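Local coordinates for protein ygiW (Escherichia coli, PDB 1NNX) that is of unknown function but is a periplasmic protein of the bacterial OB-fold (BOF) family, at residues V40-N45 with Y55-A60; V84-E89 with K102-V107. All blocks are in the same frame, centred on the assembly; numbering follows the deposited sequence. Where two conformers were deposited one is given.

Overall arrangement
After a short helix, 28-31, near the N terminus, the chain enters strand 38-51, turns back through strand 54-59 and so closes contact 1, the hairpin pairing of 40-45 with 55-60. It then runs through strand 62-67 and a long loop to strand 84-93, whose hairpin with strand 96-106 gives contact 2, 84-89 with 102-107. The two closures are therefore in series, neither nested nor crossed. In space they adjoin, centres about 9 Å apart, because strand 84-93 lies beside strand 38-51, with probable hydrogen bonds G44 O to V84 N (2.8 Å) and V40 N to G88 O (2.9 Å). Strand 62-67, between 54-59 and 96-106, joins the hairpins on the other side, giving the five strands of the OB fold.

Contact 1: residues V40-N45 with Y55-A60; sequences VTLRGN and YVFKDA
The ring of F57 meets the backbone of R43 and G44 obliquely, CZ leading, and this is the tight part of the contact: CZ of F57 comes within 3.2 Å of G44 N, with R43 N in the ring plane at its edge. With CG anti to the backbone N (chi1 -180°), the ring reaches the other strand, where F57 CE2 also meets L42 CB at 3.6 Å. Glycine at 44 leaves the backbones close together, and G44 CA lies 3.3 Å from K58 O in a CA-H...O contact. Next to it, N45 and K58 form an antiparallel hydrogen-bonded pair, N45 N to K58 O at 2.9 Å and K58 N to N45 O at 2.8 Å, both bonds nearly straight (167°).

The polar side is looser and holds water. One water donates to K58 O at 2.9 Å; another accepts from R43 N and lies 2.8 Å from D59 OD2.

The short axes of 40-45 and 55-59 cross at 104°, consistent with strong bending of the hairpin. D59 OD1 bonds S61 OG and its OD2 accepts from V28 N of helix 28-31, while F57 also touches V66 of strand 62-67 and I86 of strand 84-93.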
loop_
_atom_site.group_PDB
_atom_site.type_symbol
_atom_site.label_atom_id
_atom_site.label_comp_id
_atom_site.label_asym_id
_atom_site.label_seq_id
_atom_site.Cartn_x
_atom_site.Cartn_y
_atom_site.Cartn_z
ATOM N N VAL A 40 -3.558 5.956 3.847
ATOM C CA VAL A 40 -2.151 5.854 4.281
ATOM C C VAL A 40 -1.197 6.036 3.110
ATOM O O VAL A 40 -1.557 5.795 1.948
ATOM C CB VAL A 40 -1.665 4.305 4.589
ATOM C CG1 VAL A 40 -2.417 3.267 3.828
ATOM C CG2 VAL A 40 -0.211 3.983 3.928
ATOM N N THR A 41 0.032 6.394 3.397
ATOM C CA THR A 41 1.124 6.477 2.488
ATOM C C THR A 41 2.211 5.593 3.102
ATOM O O THR A 41 2.528 5.696 4.299
ATOM C CB THR A 41 1.686 7.913 2.353
ATOM O OG1 THR A 41 0.666 8.825 1.899
ATOM C CG2 THR A 41 2.881 7.908 1.442
ATOM N N LEU A 42 2.789 4.682 2.336
ATOM C CA LEU A 42 3.863 3.786 2.765
ATOM C C LEU A 42 5.020 3.862 1.793
ATOM O O LEU A 42 4.825 4.200 0.587
ATOM C CB LEU A 42 3.347 2.316 2.812
ATOM C CG LEU A 42 2.102 2.118 3.664
ATOM C CD1 LEU A 42 1.610 0.659 3.380
ATOM C CD2 LEU A 42 2.342 2.345 5.085
ATOM N N ARG A 43 6.216 3.529 2.250
ATOM C CA ARG A 43 7.350 3.486 1.383
ATOM C C ARG A 43 8.078 2.182 1.586
ATOM O O ARG A 43 8.252 1.733 2.731
ATOM C CB ARG A 43 8.315 4.665 1.634
ATOM C CG ARG A 43 7.795 5.940 1.014
ATOM C CD ARG A 43 8.818 7.120 1.223
ATOM N NE ARG A 43 8.457 8.284 0.429
ATOM C CZ ARG A 43 9.357 9.083 -0.136
ATOM N NH1 ARG A 43 10.647 8.814 0.008
ATOM N NH2 ARG A 43 8.976 10.160 -0.800
ATOM N N GLY A 44 8.470 1.526 0.496
ATOM C CA GLY A 44 9.131 0.256 0.644
ATOM C C GLY A 44 9.311 -0.365 -0.703
ATOM O O GLY A 44 9.547 0.326 -1.686
ATOM N N ASN A 45 9.264 -1.671 -0.716
ATOM C CA ASN A 45 9.497 -2.418 -1.942
ATOM C C ASN A 45 8.420 -3.447 -2.211
ATOM O O ASN A 45 7.901 -4.118 -1.273
ATOM C CB ASN A 45 10.851 -3.136 -1.806
ATOM C CG ASN A 45 12.026 -2.127 -1.567
ATOM O OD1 ASN A 45 12.253 -1.738 -0.440
ATOM N ND2 ASN A 45 12.664 -1.686 -2.589
ATOM N N TYR A 55 -0.089 -8.153 -4.437
ATOM C CA TYR A 55 1.357 -8.132 -4.267
ATOM C C TYR A 55 1.786 -8.055 -2.847
ATOM O O TYR A 55 1.005 -7.628 -2.018
ATOM C CB TYR A 55 1.952 -6.927 -5.016
ATOM C CG TYR A 55 1.653 -6.839 -6.510
ATOM C CD1 TYR A 55 2.602 -7.268 -7.445
ATOM C CD2 TYR A 55 0.427 -6.368 -6.949
ATOM C CE1 TYR A 55 2.320 -7.216 -8.846
ATOM C CE2 TYR A 55 0.123 -6.305 -8.340
ATOM C CZ TYR A 55 1.077 -6.735 -9.264
ATOM O OH TYR A 55 0.758 -6.711 -10.618
ATOM N N VAL A 56 3.022 -8.457 -2.580
ATOM C CA VAL A 56 3.560 -8.314 -1.215
ATOM C C VAL A 56 4.459 -7.068 -1.163
ATOM O O VAL A 56 5.359 -6.899 -1.989
ATOM C CB VAL A 56 4.412 -9.523 -0.806
ATOM C CG1 VAL A 56 4.945 -9.361 0.665
ATOM C CG2 VAL A 56 3.485 -10.818 -0.819
ATOM N N PHE A 57 4.157 -6.185 -0.218
ATOM C CA PHE A 57 4.907 -4.940 -0.024
ATOM C C PHE A 57 5.673 -5.063 1.301
ATOM O O PHE A 57 5.109 -5.418 2.309
ATOM C CB PHE A 57 3.897 -3.803 0.030
ATOM C CG PHE A 57 4.536 -2.470 0.216
ATOM C CD1 PHE A 57 5.043 -1.735 -0.836
ATOM C CD2 PHE A 57 4.585 -1.931 1.497
ATOM C CE1 PHE A 57 5.579 -0.435 -0.613
ATOM C CE2 PHE A 57 5.118 -0.649 1.703
ATOM C CZ PHE A 57 5.597 0.071 0.633
ATOM N N LYS A 58 6.952 -4.716 1.265
ATOM C CA LYS A 58 7.813 -4.822 2.458
ATOM C C LYS A 58 8.537 -3.527 2.758
ATOM O O LYS A 58 8.999 -2.835 1.886
ATOM C CB LYS A 58 8.809 -5.949 2.209
ATOM C CG LYS A 58 9.796 -6.263 3.324
ATOM C CD LYS A 58 10.763 -7.303 2.809
ATOM C CE LYS A 58 11.740 -7.797 3.847
ATOM N NZ LYS A 58 12.489 -8.972 3.314
ATOM N N ASP A 59 8.565 -3.205 4.033
ATOM C CA ASP A 59 9.399 -2.060 4.511
ATOM C C ASP A 59 10.177 -2.645 5.684
ATOM O O ASP A 59 10.097 -3.826 6.020
ATOM C CB ASP A 59 8.653 -0.750 4.831
ATOM C CG ASP A 59 7.848 -0.745 6.095
ATOM O OD1 ASP A 59 7.859 -1.741 6.844
ATOM O OD2 ASP A 59 7.202 0.312 6.343
ATOM N N ALA A 60 11.015 -1.808 6.310
ATOM C CA ALA A 60 11.789 -2.339 7.420
ATOM C C ALA A 60 11.005 -2.912 8.614
ATOM O O ALA A 60 11.564 -3.669 9.413
ATOM C CB ALA A 60 12.701 -1.240 7.925
HETATM O O HOH W 1 6.220 2.605 5.041
HETATM O O HOH W 2 11.869 -3.073 1.610
#

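Contact 2: residues V84-E89 with K102-V107; sequences VEIQGE and KQIRKV
An antiparallel beta hairpin of the OB-type fold, strands 84-93 and 96-106, supplies this contact, and the short axes run 166° apart. E85 and R105 form a hydrogen-bonded pair: E85 N reaches R105 O at 2.8 Å, and R105 N returns to E85 O at 3.0 Å. Two residues on, Q87 N donates to Q103 O at 3.0 Å.

The regular pairing is interrupted there by a classic beta bulge, for K102 and Q103 both face Q87. Q87 O takes two donors, K102 N at 2.7 Å and Q103 N at a longer 3.3 Å; the first lies in the carbonyl plane, the second is tilted 15° from it. The chain turns a corner at K102, consistent with the strands before and after it belonging to different faces or sheets.

The face carrying V84, I86 and I104 is mostly apolar, with K106 at its end, its NZ turned to T77 O. I104 has CG1 anti to the backbone N (chi1 -179°), which sets that branch against I86 CG2 at 3.7 Å; CD1 of I104 approaches CG2 of V84 at 4.1 Å. F57 of strand 54-59 packs on V84, and W73 touches I104.

On the face of E85 and R105 the groups are polar. R105 bends at chi3, and CG1 of V107 sits 3.4 Å above the guanidinium plane, offset toward its rim, while E85 OE1 turns to R43 NE of strand 38-51 in a salt bridge.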
loop_
_atom_site.group_PDB
_atom_site.type_symbol
_atom_site.label_atom_id
_atom_site.label_comp_id
_atom_site.label_asym_id
_atom_site.label_seq_id
_atom_site.Cartn_x
_atom_site.Cartn_y
_atom_site.Cartn_z
ATOM N N VAL A 84 9.584 2.328 -3.649
ATOM C CA VAL A 84 8.354 2.964 -4.155
ATOM C C VAL A 84 7.521 3.554 -3.052
ATOM O O VAL A 84 7.635 3.150 -1.840
ATOM C CB VAL A 84 7.389 1.969 -4.929
ATOM C CG1 VAL A 84 8.081 1.473 -6.207
ATOM C CG2 VAL A 84 6.968 0.819 -4.032
ATOM N N GLU A 85 6.771 4.571 -3.407
ATOM C CA GLU A 85 5.854 5.143 -2.475
ATOM C C GLU A 85 4.421 4.737 -2.943
ATOM O O GLU A 85 4.066 4.931 -4.128
ATOM C CB GLU A 85 5.881 6.666 -2.277
ATOM C CG GLU A 85 4.854 7.254 -1.284
ATOM C CD GLU A 85 4.958 8.766 -1.182
ATOM O OE1 GLU A 85 5.848 9.215 -0.428
ATOM O OE2 GLU A 85 4.173 9.459 -1.877
ATOM N N ILE A 86 3.593 4.209 -2.062
ATOM C CA ILE A 86 2.217 3.876 -2.391
ATOM C C ILE A 86 1.278 4.656 -1.513
ATOM O O ILE A 86 1.608 4.976 -0.362
ATOM C CB ILE A 86 1.890 2.372 -2.270
ATOM C CG1 ILE A 86 2.187 1.826 -0.846
ATOM C CG2 ILE A 86 2.700 1.591 -3.362
ATOM C CD1 ILE A 86 1.847 0.350 -0.648
ATOM N N GLN A 87 0.137 5.039 -2.060
ATOM C CA GLN A 87 -0.909 5.733 -1.335
ATOM C C GLN A 87 -2.200 4.989 -1.610
ATOM O O GLN A 87 -2.453 4.588 -2.764
ATOM C CB GLN A 87 -1.047 7.205 -1.761
ATOM C CG GLN A 87 0.239 7.996 -1.541
ATOM C CD GLN A 87 0.098 9.498 -1.811
ATOM O OE1 GLN A 87 1.104 10.198 -1.990
ATOM N NE2 GLN A 87 -1.116 9.989 -1.827
ATOM N N GLY A 88 -3.022 4.812 -0.593
ATOM C CA GLY A 88 -4.296 4.126 -0.762
ATOM C C GLY A 88 -4.959 3.940 0.566
ATOM O O GLY A 88 -4.559 4.576 1.551
ATOM N N GLU A 89 -5.939 3.069 0.597
ATOM C CA GLU A 89 -6.710 2.833 1.835
ATOM C C GLU A 89 -6.452 1.525 2.473
ATOM O O GLU A 89 -6.332 0.505 1.797
ATOM C CB GLU A 89 -8.211 2.849 1.560
ATOM C CG GLU A 89 -8.717 4.114 0.897
ATOM C CD GLU A 89 -8.667 4.082 -0.589
ATOM O OE1 GLU A 89 -8.303 3.039 -1.171
ATOM O OE2 GLU A 89 -9.011 5.123 -1.174
ATOM N N LYS A 102 -4.065 3.458 -4.648
ATOM C CA LYS A 102 -4.543 4.441 -5.658
ATOM C C LYS A 102 -3.411 4.979 -6.505
ATOM O O LYS A 102 -3.623 5.422 -7.630
ATOM C CB LYS A 102 -5.197 5.647 -4.973
ATOM C CG LYS A 102 -6.553 5.384 -4.416
ATOM C CD LYS A 102 -7.582 5.192 -5.601
ATOM C CE LYS A 102 -9.020 5.203 -5.123
ATOM N NZ LYS A 102 -9.973 4.872 -6.281
ATOM N N GLN A 103 -2.188 4.956 -5.987
ATOM C CA GLN A 103 -1.054 5.522 -6.661
ATOM C C GLN A 103 0.235 4.860 -6.234
ATOM O O GLN A 103 0.454 4.591 -5.048
ATOM C CB GLN A 103 -0.922 7.051 -6.647
ATOM C CG GLN A 103 0.395 7.639 -7.287
ATOM C CD GLN A 103 0.329 9.081 -7.674
ATOM O OE1 GLN A 103 -0.614 9.783 -7.374
ATOM N NE2 GLN A 103 1.358 9.531 -8.378
ATOM N N ILE A 104 1.100 4.584 -7.188
ATOM C CA ILE A 104 2.396 4.039 -6.911
ATOM C C ILE A 104 3.396 4.853 -7.711
ATOM O O ILE A 104 3.195 5.105 -8.942
ATOM C CB ILE A 104 2.467 2.512 -7.240
ATOM C CG1 ILE A 104 3.868 2.016 -6.889
ATOM C CG2 ILE A 104 2.074 2.238 -8.755
ATOM C CD1 ILE A 104 3.959 0.512 -6.825
ATOM N N ARG A 105 4.444 5.305 -7.052
ATOM C CA ARG A 105 5.527 6.015 -7.740
ATOM C C ARG A 105 6.906 5.581 -7.235
ATOM O O ARG A 105 7.085 5.184 -6.091
ATOM C CB ARG A 105 5.383 7.532 -7.611
ATOM C CG ARG A 105 5.293 8.093 -6.240
ATOM C CD ARG A 105 5.057 9.631 -6.347
ATOM N NE ARG A 105 6.218 10.237 -7.003
ATOM C CZ ARG A 105 7.214 10.835 -6.360
ATOM N NH1 ARG A 105 7.187 10.943 -5.038
ATOM N NH2 ARG A 105 8.279 11.259 -7.029
ATOM N N LYS A 106 7.907 5.564 -8.124
ATOM C CA LYS A 106 9.236 5.199 -7.694
ATOM C C LYS A 106 9.897 6.382 -6.948
ATOM O O LYS A 106 9.651 7.572 -7.233
ATOM C CB LYS A 106 10.088 4.803 -8.922
ATOM C CG LYS A 106 9.667 3.467 -9.509
ATOM C CD LYS A 106 10.780 2.694 -10.255
ATOM C CE LYS A 106 11.114 3.301 -11.592
ATOM N NZ LYS A 106 11.603 2.213 -12.490
ATOM N N VAL A 107 10.725 6.070 -5.987
ATOM C CA VAL A 107 11.434 7.139 -5.294
ATOM C C VAL A 107 12.837 6.677 -4.891
ATOM O O VAL A 107 13.422 5.783 -5.520
ATOM C CB VAL A 107 10.715 7.612 -4.086
ATOM C CG1 VAL A 107 9.513 8.372 -4.542
ATOM C CG2 VAL A 107 10.363 6.439 -3.173
#